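Local coordinates for protein EvdO2 (Micromonospora carbonacea, PDB 4XAB) that probably catalyses an oxidative step in orthosomycin biosynthesis, as a metal-dependent oxygenase of the phytanoyl-CoA dioxygenase family with a double-stranded beta-helix fold, at residues P170-R182 and E239-W251. Residues are numbered along the deposited sequence; the frame is centred on the assembly and turned at random.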
ATOM      1  N   PRO A 170      -3.902  -3.433  19.425  1.00 19.54           N
ATOM      2  CA  PRO A 170      -3.057  -2.251  19.603  1.00 20.11           C
ATOM      3  C   PRO A 170      -2.229  -1.952  18.363  1.00 15.49           C
ATOM      4  O   PRO A 170      -2.108  -2.794  17.458  1.00 16.63           O
ATOM      5  CB  PRO A 170      -2.151  -2.643  20.773  1.00 29.25           C
ATOM      6  CG  PRO A 170      -2.034  -4.132  20.651  1.00 27.83           C
ATOM      7  CD  PRO A 170      -3.374  -4.616  20.127  1.00 19.44           C
ATOM      8  N   VAL A 171      -1.663  -0.754  18.319  1.00 18.19           N
ATOM      9  CA  VAL A 171      -0.512  -0.531  17.465  1.00 17.84           C
ATOM     10  C   VAL A 171       0.605  -1.281  18.168  1.00 18.65           C
ATOM     11  O   VAL A 171       1.012  -0.934  19.273  1.00 19.03           O
ATOM     12  CB  VAL A 171      -0.186   0.951  17.270  1.00 19.67           C
ATOM     13  CG1 VAL A 171       1.101   1.096  16.449  1.00 18.19           C
ATOM     14  CG2 VAL A 171      -1.349   1.640  16.570  1.00 26.09           C
ATOM     15  N   LEU A 172       1.031  -2.358  17.525  1.00 15.99           N
ATOM     16  CA  LEU A 172       2.013  -3.299  18.047  1.00 15.81           C
ATOM     17  C   LEU A 172       3.381  -2.665  18.204  1.00 16.33           C
ATOM     18  O   LEU A 172       3.672  -1.661  17.567  1.00 16.58           O
ATOM     19  CB  LEU A 172       2.086  -4.494  17.098  1.00 15.33           C
ATOM     20  CG  LEU A 172       0.779  -5.272  17.034  1.00 16.00           C
ATOM     21  CD1 LEU A 172       0.740  -6.184  15.820  1.00 19.84           C
ATOM     22  CD2 LEU A 172       0.596  -6.060  18.333  1.00 17.89           C
ATOM     23  N   PRO A 173       4.224  -3.240  19.075  1.00 19.81           N
ATOM     24  CA  PRO A 173       5.577  -2.693  19.166  1.00 21.93           C
ATOM     25  C   PRO A 173       6.283  -2.786  17.818  1.00 21.02           C
ATOM     26  O   PRO A 173       6.297  -3.850  17.207  1.00 21.18           O
ATOM     27  CB  PRO A 173       6.251  -3.586  20.211  1.00 21.30           C
ATOM     28  CG  PRO A 173       5.129  -4.104  21.050  1.00 24.62           C
ATOM     29  CD  PRO A 173       3.975  -4.289  20.079  1.00 19.44           C
ATOM     30  N   HIS A 174       6.851  -1.683  17.357  1.00 19.77           N
ATOM     31  CA  HIS A 174       7.624  -1.708  16.123  1.00 21.51           C
ATOM     32  C   HIS A 174       9.049  -1.261  16.404  1.00 20.98           C
ATOM     33  O   HIS A 174       9.330  -0.599  17.404  1.00 19.79           O
ATOM     34  CB  HIS A 174       7.010  -0.796  15.046  1.00 16.17           C
ATOM     35  CG  HIS A 174       5.764  -1.333  14.406  1.00 16.51           C
ATOM     36  ND1 HIS A 174       4.601  -1.579  15.108  1.00 14.99           N
ATOM     37  CD2 HIS A 174       5.487  -1.625  13.111  1.00 21.80           C
ATOM     38  CE1 HIS A 174       3.666  -2.008  14.274  1.00 15.58           C
ATOM     39  NE2 HIS A 174       4.182  -2.051  13.058  1.00 16.60           N
ATOM     40  N   HIS A 175       9.954  -1.618  15.509  1.00 19.33           N
ATOM     41  CA  HIS A 175      11.307  -1.092  15.574  1.00 22.30           C
ATOM     42  C   HIS A 175      11.790  -0.864  14.164  1.00 20.68           C
ATOM     43  O   HIS A 175      11.237  -1.417  13.222  1.00 19.04           O
ATOM     44  CB  HIS A 175      12.233  -2.038  16.327  1.00 20.52           C
ATOM     45  CG  HIS A 175      12.213  -3.443  15.819  1.00 20.89           C
ATOM     46  ND1 HIS A 175      13.132  -3.918  14.908  1.00 26.82           N
ATOM     47  CD2 HIS A 175      11.394  -4.482  16.106  1.00 23.17           C
ATOM     48  CE1 HIS A 175      12.874  -5.188  14.648  1.00 24.86           C
ATOM     49  NE2 HIS A 175      11.828  -5.555  15.367  1.00 29.44           N
ATOM     50  N   HIS A 176      12.801  -0.024  14.011  1.00 26.84           N
ATOM     51  CA  HIS A 176      13.397   0.129  12.704  1.00 27.58           C
ATOM     52  C   HIS A 176      14.103  -1.161  12.327  1.00 24.59           C
ATOM     53  O   HIS A 176      14.741  -1.801  13.163  1.00 27.17           O
ATOM     54  CB  HIS A 176      14.351   1.323  12.679  1.00 29.05           C
ATOM     55  CG  HIS A 176      13.647   2.632  12.500  1.00 31.74           C
ATOM     56  ND1 HIS A 176      13.479   3.536  13.526  1.00 37.53           N
ATOM     57  CD2 HIS A 176      13.030   3.167  11.421  1.00 33.04           C
ATOM     58  CE1 HIS A 176      12.814   4.584  13.078  1.00 34.06           C
ATOM     59  NE2 HIS A 176      12.526   4.385  11.805  1.00 40.68           N
ATOM     60  N   ILE A 177      13.962  -1.552  11.071  1.00 25.26           N
ATOM     61  CA  ILE A 177      14.686  -2.698  10.544  1.00 26.82           C
ATOM     62  C   ILE A 177      16.187  -2.493  10.786  1.00 30.51           C
ATOM     63  O   ILE A 177      16.896  -3.420  11.180  1.00 31.56           O
ATOM     64  CB  ILE A 177      14.374  -2.897   9.049  1.00 26.99           C
ATOM     65  CG1 ILE A 177      12.900  -3.289   8.877  1.00 24.92           C
ATOM     66  CG2 ILE A 177      15.302  -3.929   8.449  1.00 31.81           C
ATOM     67  CD1 ILE A 177      12.307  -2.974   7.512  1.00 30.11           C
ATOM     68  N   ASP A 178      16.640  -1.256  10.589  1.00 29.65           N
ATOM     69  CA  ASP A 178      17.989  -0.819  10.950  1.00 33.32           C
ATOM     70  C   ASP A 178      17.911   0.581  11.547  1.00 32.84           C
ATOM     71  O   ASP A 178      17.544   1.532  10.857  1.00 31.10           O
ATOM     72  CB  ASP A 178      18.909  -0.821   9.727  1.00 35.54           C
ATOM     73  CG  ASP A 178      20.367  -0.529  10.071  1.00 40.16           C
ATOM     74  OD1 ASP A 178      20.666   0.008  11.166  1.00 35.31           O
ATOM     75  OD2 ASP A 178      21.233  -0.838   9.226  1.00 39.24           O
ATOM     76  N   ASN A 179      18.266   0.704  12.823  1.00 36.28           N
ATOM     77  CA  ASN A 179      18.212   1.984  13.522  1.00 36.42           C
ATOM     78  C   ASN A 179      19.093   3.059  12.871  1.00 36.01           C
ATOM     79  O   ASN A 179      18.806   4.258  12.968  1.00 33.94           O
ATOM     80  CB  ASN A 179      18.616   1.792  14.989  1.00 43.18           C
ATOM     81  CG  ASN A 179      18.264   2.986  15.858  1.00 47.30           C
ATOM     82  OD1 ASN A 179      17.223   3.621  15.676  1.00 46.91           O
ATOM     83  ND2 ASN A 179      19.137   3.299  16.813  1.00 45.37           N
ATOM     84  N   ASP A 180      20.164   2.621  12.215  1.00 32.18           N
ATOM     85  CA  ASP A 180      21.079   3.533  11.527  1.00 38.94           C
ATOM     86  C   ASP A 180      20.775   3.650  10.031  1.00 41.52           C
ATOM     87  O   ASP A 180      21.531   4.270   9.281  1.00 41.32           O
ATOM     88  CB  ASP A 180      22.532   3.081  11.729  1.00 44.84           C
ATOM     89  CG  ASP A 180      22.977   3.181  13.177  1.00 51.81           C
ATOM     90  OD1 ASP A 180      22.709   4.220  13.815  1.00 51.51           O
ATOM     91  OD2 ASP A 180      23.587   2.214  13.679  1.00 57.99           O
ATOM     92  N   ASP A 181      19.669   3.049   9.603  1.00 41.51           N
ATOM     93  CA  ASP A 181      19.230   3.118   8.209  1.00 39.14           C
ATOM     94  C   ASP A 181      17.698   3.137   8.175  1.00 31.22           C
ATOM     95  O   ASP A 181      17.046   2.230   7.653  1.00 26.01           O
ATOM     96  CB  ASP A 181      19.807   1.941   7.417  1.00 35.02           C
ATOM     97  CG  ASP A 181      19.700   2.125   5.910  1.00 41.47           C
ATOM     98  OD1 ASP A 181      19.354   3.231   5.449  1.00 35.49           O
ATOM     99  OD2 ASP A 181      19.978   1.150   5.179  1.00 46.77           O
ATOM    100  N   ARG A 182      17.122   4.189   8.745  1.00 28.73           N
ATOM    101  CA  ARG A 182      15.695   4.206   9.040  1.00 25.28           C
ATOM    102  C   ARG A 182      14.779   4.199   7.821  1.00 30.64           C
ATOM    103  O   ARG A 182      13.627   3.772   7.906  1.00 29.53           O
ATOM    104  CB  ARG A 182      15.382   5.414   9.924  1.00 26.90           C
ATOM    105  CG  ARG A 182      16.018   5.274  11.283  1.00 29.61           C
ATOM    106  CD  ARG A 182      15.709   6.437  12.198  1.00 32.61           C
ATOM    107  NE  ARG A 182      16.222   6.178  13.542  1.00 33.47           N
ATOM    108  CZ  ARG A 182      16.020   6.980  14.581  1.00 43.01           C
ATOM    109  NH1 ARG A 182      15.317   8.094  14.427  1.00 42.51           N
ATOM    110  NH2 ARG A 182      16.518   6.672  15.771  1.00 40.35           N
ATOM    111  N   GLU A 239      -6.957  15.488  17.942  1.00 22.93           N
ATOM    112  CA  GLU A 239      -6.031  15.492  19.070  1.00 23.59           C
ATOM    113  C   GLU A 239      -6.225  14.290  19.993  1.00 30.67           C
ATOM    114  O   GLU A 239      -7.326  14.038  20.472  1.00 29.56           O
ATOM    115  CB  GLU A 239      -6.181  16.775  19.866  1.00 25.94           C
ATOM    116  CG  GLU A 239      -5.205  16.871  21.020  1.00 26.25           C
ATOM    117  CD  GLU A 239      -5.407  18.111  21.833  1.00 28.85           C
ATOM    118  OE1 GLU A 239      -6.435  18.802  21.627  1.00 29.23           O
ATOM    119  OE2 GLU A 239      -4.539  18.396  22.684  1.00 31.12           O
ATOM    120  N   VAL A 240      -5.146  13.552  20.232  1.00 25.41           N
ATOM    121  CA  VAL A 240      -5.154  12.438  21.176  1.00 29.05           C
ATOM    122  C   VAL A 240      -4.781  12.913  22.581  1.00 30.03           C
ATOM    123  O   VAL A 240      -3.701  13.473  22.793  1.00 27.33           O
ATOM    124  CB  VAL A 240      -4.174  11.312  20.735  1.00 23.35           C
ATOM    125  CG1 VAL A 240      -4.162  10.184  21.766  1.00 22.45           C
ATOM    126  CG2 VAL A 240      -4.521  10.794  19.347  1.00 25.60           C
ATOM    127  N   ALA A 241      -5.671  12.693  23.548  1.00 31.42           N
ATOM    128  CA  ALA A 241      -5.455  13.187  24.907  1.00 32.36           C
ATOM    129  C   ALA A 241      -4.312  12.476  25.628  1.00 32.37           C
ATOM    130  O   ALA A 241      -3.567  13.103  26.385  1.00 38.15           O
ATOM    131  CB  ALA A 241      -6.740  13.067  25.721  1.00 36.53           C
ATOM    132  N   ASP A 242      -4.183  11.169  25.401  1.00 33.32           N
ATOM    133  CA  ASP A 242      -3.125  10.391  26.035  1.00 39.48           C
ATOM    134  C   ASP A 242      -2.365   9.611  24.978  1.00 35.28           C
ATOM    135  O   ASP A 242      -2.672   8.448  24.710  1.00 33.25           O
ATOM    136  CB  ASP A 242      -3.689   9.438  27.090  1.00 56.37           C
ATOM    137  CG  ASP A 242      -2.597   8.761  27.908  1.00 69.00           C
ATOM    138  OD1 ASP A 242      -1.432   9.215  27.849  1.00 70.48           O
ATOM    139  OD2 ASP A 242      -2.904   7.776  28.618  1.00 70.64           O
ATOM    140  N   PRO A 243      -1.376  10.264  24.358  1.00 23.91           N
ATOM    141  CA  PRO A 243      -0.650   9.675  23.228  1.00 22.61           C
ATOM    142  C   PRO A 243       0.212   8.475  23.636  1.00 25.57           C
ATOM    143  O   PRO A 243       0.858   8.520  24.687  1.00 29.06           O
ATOM    144  CB  PRO A 243       0.239  10.831  22.740  1.00 26.67           C
ATOM    145  CG  PRO A 243      -0.392  12.074  23.286  1.00 26.64           C
ATOM    146  CD  PRO A 243      -1.016  11.673  24.583  1.00 25.06           C
ATOM    147  N   GLU A 244       0.194   7.422  22.824  1.00 23.86           N
ATOM    148  CA  GLU A 244       1.143   6.310  22.950  1.00 27.34           C
ATOM    149  C   GLU A 244       2.579   6.784  22.769  1.00 29.03           C
ATOM    150  O   GLU A 244       2.832   7.706  22.002  1.00 32.92           O
ATOM    151  CB  GLU A 244       0.825   5.228  21.914  1.00 25.42           C
ATOM    152  CG  GLU A 244      -0.537   4.631  22.081  1.00 28.78           C
ATOM    153  CD  GLU A 244      -0.936   3.737  20.913  1.00 35.43           C
ATOM    154  OE1 GLU A 244      -0.140   3.585  19.957  1.00 35.88           O
ATOM    155  OE2 GLU A 244      -2.056   3.193  20.954  1.00 42.96           O
ATOM    156  N   PRO A 245       3.532   6.148  23.467  1.00 30.41           N
ATOM    157  CA  PRO A 245       4.939   6.554  23.355  1.00 30.67           C
ATOM    158  C   PRO A 245       5.566   6.367  21.961  1.00 35.53           C
ATOM    159  O   PRO A 245       6.293   7.263  21.526  1.00 45.65           O
ATOM    160  CB  PRO A 245       5.649   5.662  24.391  1.00 30.73           C
ATOM    161  CG  PRO A 245       4.680   4.572  24.724  1.00 35.31           C
ATOM    162  CD  PRO A 245       3.320   5.174  24.551  1.00 36.47           C
ATOM    163  N   ARG A 246       5.284   5.249  21.293  1.00 31.69           N
ATOM    164  CA  ARG A 246       5.908   4.890  20.003  1.00 27.65           C
ATOM    165  C   ARG A 246       7.383   5.321  19.911  1.00 27.05           C
ATOM    166  O   ARG A 246       7.745   6.202  19.131  1.00 24.50           O
ATOM    167  CB  ARG A 246       5.095   5.475  18.841  1.00 27.71           C
ATOM    168  CG  ARG A 246       3.652   4.958  18.826  1.00 26.72           C
ATOM    169  CD  ARG A 246       2.896   5.211  17.523  1.00 20.45           C
ATOM    170  NE  ARG A 246       1.481   4.921  17.747  1.00 19.44           N
ATOM    171  CZ  ARG A 246       0.480   5.461  17.067  1.00 24.38           C
ATOM    172  NH1 ARG A 246       0.729   6.324  16.093  1.00 19.03           N
ATOM    173  NH2 ARG A 246      -0.770   5.133  17.367  1.00 27.74           N
ATOM    174  N   PRO A 247       8.242   4.686  20.720  1.00 32.10           N
ATOM    175  CA  PRO A 247       9.645   5.108  20.831  1.00 31.72           C
ATOM    176  C   PRO A 247      10.450   4.848  19.552  1.00 29.21           C
ATOM    177  O   PRO A 247      11.580   5.322  19.423  1.00 30.14           O
ATOM    178  CB  PRO A 247      10.171   4.267  21.999  1.00 35.55           C
ATOM    179  CG  PRO A 247       9.303   3.060  22.019  1.00 35.34           C
ATOM    180  CD  PRO A 247       7.946   3.498  21.543  1.00 36.81           C
ATOM    181  N   TRP A 248       9.856   4.125  18.610  1.00 26.37           N
ATOM    182  CA  TRP A 248      10.512   3.817  17.344  1.00 25.52           C
ATOM    183  C   TRP A 248      10.345   4.930  16.321  1.00 29.78           C
ATOM    184  O   TRP A 248      10.866   4.849  15.210  1.00 29.96           O
ATOM    185  CB  TRP A 248       9.945   2.525  16.760  1.00 23.15           C
ATOM    186  CG  TRP A 248       8.457   2.617  16.491  1.00 25.54           C
ATOM    187  CD1 TRP A 248       7.848   3.168  15.397  1.00 19.87           C
ATOM    188  CD2 TRP A 248       7.406   2.148  17.340  1.00 21.64           C
ATOM    189  NE1 TRP A 248       6.476   3.066  15.515  1.00 22.28           N
ATOM    190  CE2 TRP A 248       6.183   2.442  16.699  1.00 19.82           C
ATOM    191  CE3 TRP A 248       7.380   1.499  18.579  1.00 25.12           C
ATOM    192  CZ2 TRP A 248       4.958   2.104  17.251  1.00 19.29           C
ATOM    193  CZ3 TRP A 248       6.154   1.171  19.125  1.00 21.71           C
ATOM    194  CH2 TRP A 248       4.962   1.474  18.460  1.00 21.92           C
ATOM    195  N   MET A 249       9.584   5.955  16.680  1.00 22.91           N
ATOM    196  CA  MET A 249       9.265   7.009  15.732  1.00 26.93           C
ATOM    197  C   MET A 249      10.511   7.747  15.284  1.00 25.91           C
ATOM    198  O   MET A 249      11.352   8.107  16.104  1.00 27.40           O
ATOM    199  CB  MET A 249       8.272   8.005  16.335  1.00 28.11           C
ATOM    200  CG  MET A 249       7.753   9.023  15.330  1.00 24.32           C
ATOM    201  SD  MET A 249       5.984   8.829  15.000  1.00 36.12           S
ATOM    202  CE  MET A 249       5.914   7.076  14.650  1.00 26.66           C
ATOM    203  N   ASP A 250      10.624   7.965  13.978  1.00 28.29           N
ATOM    204  CA  ASP A 250      11.698   8.773  13.423  1.00 35.27           C
ATOM    205  C   ASP A 250      11.267  10.232  13.353  1.00 36.67           C
ATOM    206  O   ASP A 250      10.548  10.630  12.438  1.00 34.55           O
ATOM    207  CB  ASP A 250      12.095   8.269  12.032  1.00 38.80           C
ATOM    208  CG  ASP A 250      13.357   8.932  11.511  1.00 47.65           C
ATOM    209  OD1 ASP A 250      13.538   8.971  10.275  1.00 52.54           O
ATOM    210  OD2 ASP A 250      14.166   9.415  12.335  1.00 40.74           O
ATOM    211  N   TRP A 251      11.685  11.024  14.336  1.00 37.48           N
ATOM    212  CA  TRP A 251      11.398  12.454  14.331  1.00 44.07           C
ATOM    213  C   TRP A 251      12.512  13.206  13.604  1.00 52.64           C
ATOM    214  O   TRP A 251      12.277  13.869  12.594  1.00 59.58           O
ATOM    215  CB  TRP A 251      11.243  12.990  15.762  1.00 34.51           C
ATOM    216  CG  TRP A 251      10.239  12.241  16.595  1.00 26.86           C
ATOM    217  CD1 TRP A 251      10.503  11.269  17.517  1.00 32.88           C
ATOM    218  CD2 TRP A 251       8.816  12.413  16.595  1.00 27.81           C
ATOM    219  NE1 TRP A 251       9.336  10.828  18.091  1.00 31.44           N
ATOM    220  CE2 TRP A 251       8.285  11.516  17.541  1.00 24.94           C
ATOM    221  CE3 TRP A 251       7.939  13.237  15.882  1.00 32.81           C
ATOM    222  CZ2 TRP A 251       6.919  11.410  17.784  1.00 30.08           C
ATOM    223  CZ3 TRP A 251       6.594  13.144  16.135  1.00 26.14           C
ATOM    224  CH2 TRP A 251       6.090  12.230  17.073  1.00 29.00           C
TER
HETATM  225  O   HOH W   1      -1.790   0.795  20.681  1.00 28.22           O
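Trp248 lies against the backbone of Leu172-His175 and supplies more than half of the surface that 239-251 buries against 170-182. His174 CB sits 3.7 Å from the centroid of the five-membered ring and 10° off its normal, a CH-pi contact over the face; the opposite face bears Arg246 CA. The indole reaches there because chi1 of 60° sets CG between the backbone N and carbonyl carbon. Val171 CG1 meets the ring edge, 4.1 Å from Trp248 CZ2.

Among hydrogen bonds, His174 ND1 donates to Leu172 O at 2.6 Å, the oxygen lying in the imidazole plane, while NE2 is held by Gln130. Trp248 NE1 bonds to Ala133 O, tying both rings to the segment around the nickel ligands His129 and Asp131.

One ion pair lies within 239-251 and another joins the segments. Glu244 OE1 accepts NE and NH2 of Arg246 from one carboxylate face; NH2, 3.6 Å from Val171 CG2, also pairs with Glu132, and NH1 bonds Met135 O. Arg182 NH1 gives Asp250 OD2 a 2.7 Å bond, guanidinium and carboxylate planes 87° apart; its NE and NH2 hold Asn179 side-on, and its CG covers a face of His176. A leucine in place of Arg182 would probably leave the Asp250 carboxylate without its cationic mate.

Indole packing thus dominates between the segments, with one salt bridge, while Arg246 and Trp248 NE1 tie the tail beside the nickel site.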